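PDB 3BBL: regulatory protein of LacI family from Chloroflexus aggregans, which probably regulates transcription as a LacI-family DNA-binding protein, its core resembling a periplasmic binding protein and presumably sensing a small-molecule effector. Local coordinates for residues I128-W133 with D142-Y147. Residues are numbered along the deposited sequence; the frame is centred on the assembly and turned at random.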
loop_
_atom_site.group_PDB
_atom_site.type_symbol
_atom_site.label_atom_id
_atom_site.label_comp_id
_atom_site.label_asym_id
_atom_site.label_seq_id
_atom_site.Cartn_x
_atom_site.Cartn_y
_atom_site.Cartn_z
ATOM N N ILE A 128 -12.205 -22.276 18.067
ATOM C CA ILE A 128 -11.544 -21.171 17.394
ATOM C C ILE A 128 -10.070 -21.470 17.184
ATOM O O ILE A 128 -9.344 -21.767 18.125
ATOM C CB ILE A 128 -11.669 -19.873 18.223
ATOM C CG1 ILE A 128 -13.129 -19.668 18.636
ATOM C CG2 ILE A 128 -11.137 -18.684 17.422
ATOM C CD1 ILE A 128 -13.351 -18.593 19.684
ATOM N N ALA A 129 -9.636 -21.390 15.937
ATOM C CA ALA A 129 -8.255 -21.659 15.611
ATOM C C ALA A 129 -7.547 -20.351 15.254
ATOM O O ALA A 129 -8.191 -19.310 15.048
ATOM C CB ALA A 129 -8.192 -22.633 14.436
ATOM N N ILE A 130 -6.222 -20.414 15.171
ATOM C CA ILE A 130 -5.442 -19.236 14.821
ATOM C C ILE A 130 -4.256 -19.558 13.908
ATOM O O ILE A 130 -3.549 -20.554 14.092
ATOM C CB ILE A 130 -4.931 -18.514 16.107
ATOM C CG1 ILE A 130 -4.205 -17.221 15.730
ATOM C CG2 ILE A 130 -4.039 -19.460 16.929
ATOM C CD1 ILE A 130 -3.764 -16.406 16.934
ATOM N N LEU A 131 -4.070 -18.710 12.907
ATOM C CA LEU A 131 -2.965 -18.838 11.975
ATOM C C LEU A 131 -1.924 -17.858 12.512
ATOM O O LEU A 131 -2.025 -16.649 12.325
ATOM C CB LEU A 131 -3.427 -18.460 10.567
ATOM C CG LEU A 131 -4.657 -19.253 10.104
ATOM C CD1 LEU A 131 -4.928 -18.976 8.632
ATOM C CD2 LEU A 131 -4.435 -20.739 10.339
ATOM N N ALA A 132 -0.932 -18.395 13.210
ATOM C CA ALA A 132 0.099 -17.579 13.834
ATOM C C ALA A 132 1.455 -17.618 13.132
ATOM O O ALA A 132 1.631 -18.291 12.112
ATOM C CB ALA A 132 0.249 -17.999 15.288
ATOM N N TRP A 133 2.416 -16.900 13.707
ATOM C CA TRP A 133 3.760 -16.812 13.152
ATOM C C TRP A 133 4.777 -17.600 13.976
ATOM O O TRP A 133 4.459 -18.100 15.053
ATOM C CB TRP A 133 4.187 -15.340 13.076
ATOM C CG TRP A 133 3.345 -14.500 12.178
ATOM C CD1 TRP A 133 2.534 -14.935 11.175
ATOM C CD2 TRP A 133 3.266 -13.066 12.163
ATOM N NE1 TRP A 133 1.954 -13.868 10.535
ATOM C CE2 TRP A 133 2.385 -12.708 11.121
ATOM C CE3 TRP A 133 3.858 -12.053 12.929
ATOM C CZ2 TRP A 133 2.078 -11.374 10.820
ATOM C CZ3 TRP A 133 3.551 -10.726 12.630
ATOM C CH2 TRP A 133 2.668 -10.402 11.585
ATOM N N ASP A 142 3.148 -11.443 20.678
ATOM C CA ASP A 142 2.233 -10.514 21.331
ATOM C C ASP A 142 0.811 -10.806 20.894
ATOM O O ASP A 142 -0.092 -10.946 21.716
ATOM C CB ASP A 142 2.569 -9.060 20.984
ATOM C CG ASP A 142 3.691 -8.506 21.827
ATOM O OD1 ASP A 142 4.867 -8.649 21.435
ATOM O OD2 ASP A 142 3.395 -7.930 22.891
ATOM N N ARG A 143 0.623 -10.904 19.586
ATOM C CA ARG A 143 -0.691 -11.172 19.032
ATOM C C ARG A 143 -1.223 -12.549 19.425
ATOM O O ARG A 143 -2.403 -12.698 19.713
ATOM C CB ARG A 143 -0.645 -11.015 17.515
ATOM C CG ARG A 143 -0.341 -9.578 17.095
ATOM C CD ARG A 143 -0.243 -9.430 15.589
ATOM N NE ARG A 143 0.088 -8.068 15.216
ATOM C CZ ARG A 143 0.309 -7.668 13.969
ATOM N NH1 ARG A 143 0.234 -8.522 12.957
ATOM N NH2 ARG A 143 0.606 -6.404 13.737
ATOM N N LEU A 144 -0.354 -13.548 19.449
ATOM C CA LEU A 144 -0.772 -14.882 19.834
ATOM C C LEU A 144 -1.190 -14.900 21.300
ATOM O O LEU A 144 -2.139 -15.596 21.678
ATOM C CB LEU A 144 0.360 -15.883 19.611
ATOM C CG LEU A 144 0.074 -17.312 20.079
ATOM C CD1 LEU A 144 -1.217 -17.824 19.468
ATOM C CD2 LEU A 144 1.239 -18.206 19.700
ATOM N N GLN A 145 -0.491 -14.114 22.117
ATOM C CA GLN A 145 -0.767 -14.036 23.548
ATOM C C GLN A 145 -2.210 -13.624 23.833
ATOM O O GLN A 145 -2.855 -14.182 24.725
ATOM C CB GLN A 145 0.213 -13.051 24.209
ATOM C CG GLN A 145 0.156 -12.985 25.734
ATOM C CD GLN A 145 0.299 -14.350 26.391
ATOM O OE1 GLN A 145 1.191 -15.137 26.048
ATOM N NE2 GLN A 145 -0.577 -14.631 27.350
ATOM N N GLY A 146 -2.710 -12.654 23.075
ATOM C CA GLY A 146 -4.077 -12.193 23.263
ATOM C C GLY A 146 -5.088 -13.310 23.061
ATOM O O GLY A 146 -6.099 -13.391 23.759
ATOM N N TYR A 147 -4.804 -14.171 22.090
ATOM C CA TYR A 147 -5.646 -15.317 21.781
ATOM C C TYR A 147 -5.663 -16.274 22.988
ATOM O O TYR A 147 -6.726 -16.665 23.476
ATOM C CB TYR A 147 -5.085 -16.028 20.541
ATOM C CG TYR A 147 -5.646 -17.410 20.282
ATOM C CD1 TYR A 147 -6.845 -17.581 19.602
ATOM C CD2 TYR A 147 -4.966 -18.547 20.705
ATOM C CE1 TYR A 147 -7.347 -18.857 19.343
ATOM C CE2 TYR A 147 -5.456 -19.817 20.462
ATOM C CZ TYR A 147 -6.646 -19.971 19.778
ATOM O OH TYR A 147 -7.123 -21.232 19.515
#
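The phenol hydroxyl of Y147 donates a hydrogen bond to the backbone O of I128, with 2.7 Å between OH and O. The hydroxyl comes in tilted out of the carbonyl plane by 26°, while the acceptor lies near the plane of the ring. Tyrosine suits this site because it spans from helix to strand, gives the buried carbonyl a donor and still offers a flat apolar face. I130 uses that face: its CG2 sits over the ring centre in a CH-pi contact, 3.8 Å from the centroid. With I130 CG1 anti to the backbone N (chi1 -176°), CD1 is carried to the base of the ring, 3.9 Å from Y147 CB, and equally close to L144 CD1, a leucine branch that packs against both I130 and A132. At A132, a single methyl, the backbones come closer, its CA 6.6 Å from L144 CA. Farther along, the long, extended R143 can reach the broad indole of W133, NH1 lying obliquely 3.4 Å from CH2, the planes 48° apart; NH1 also has a weak hydrogen bond to L195 O and a long, weak ion pair with D224 OD2. Helix 138-153 packs antiparallel on strand 128-132 in a beta-alpha-beta crossover to strand 163-165, beside helix 109-123, while L131 faces helix 170-181.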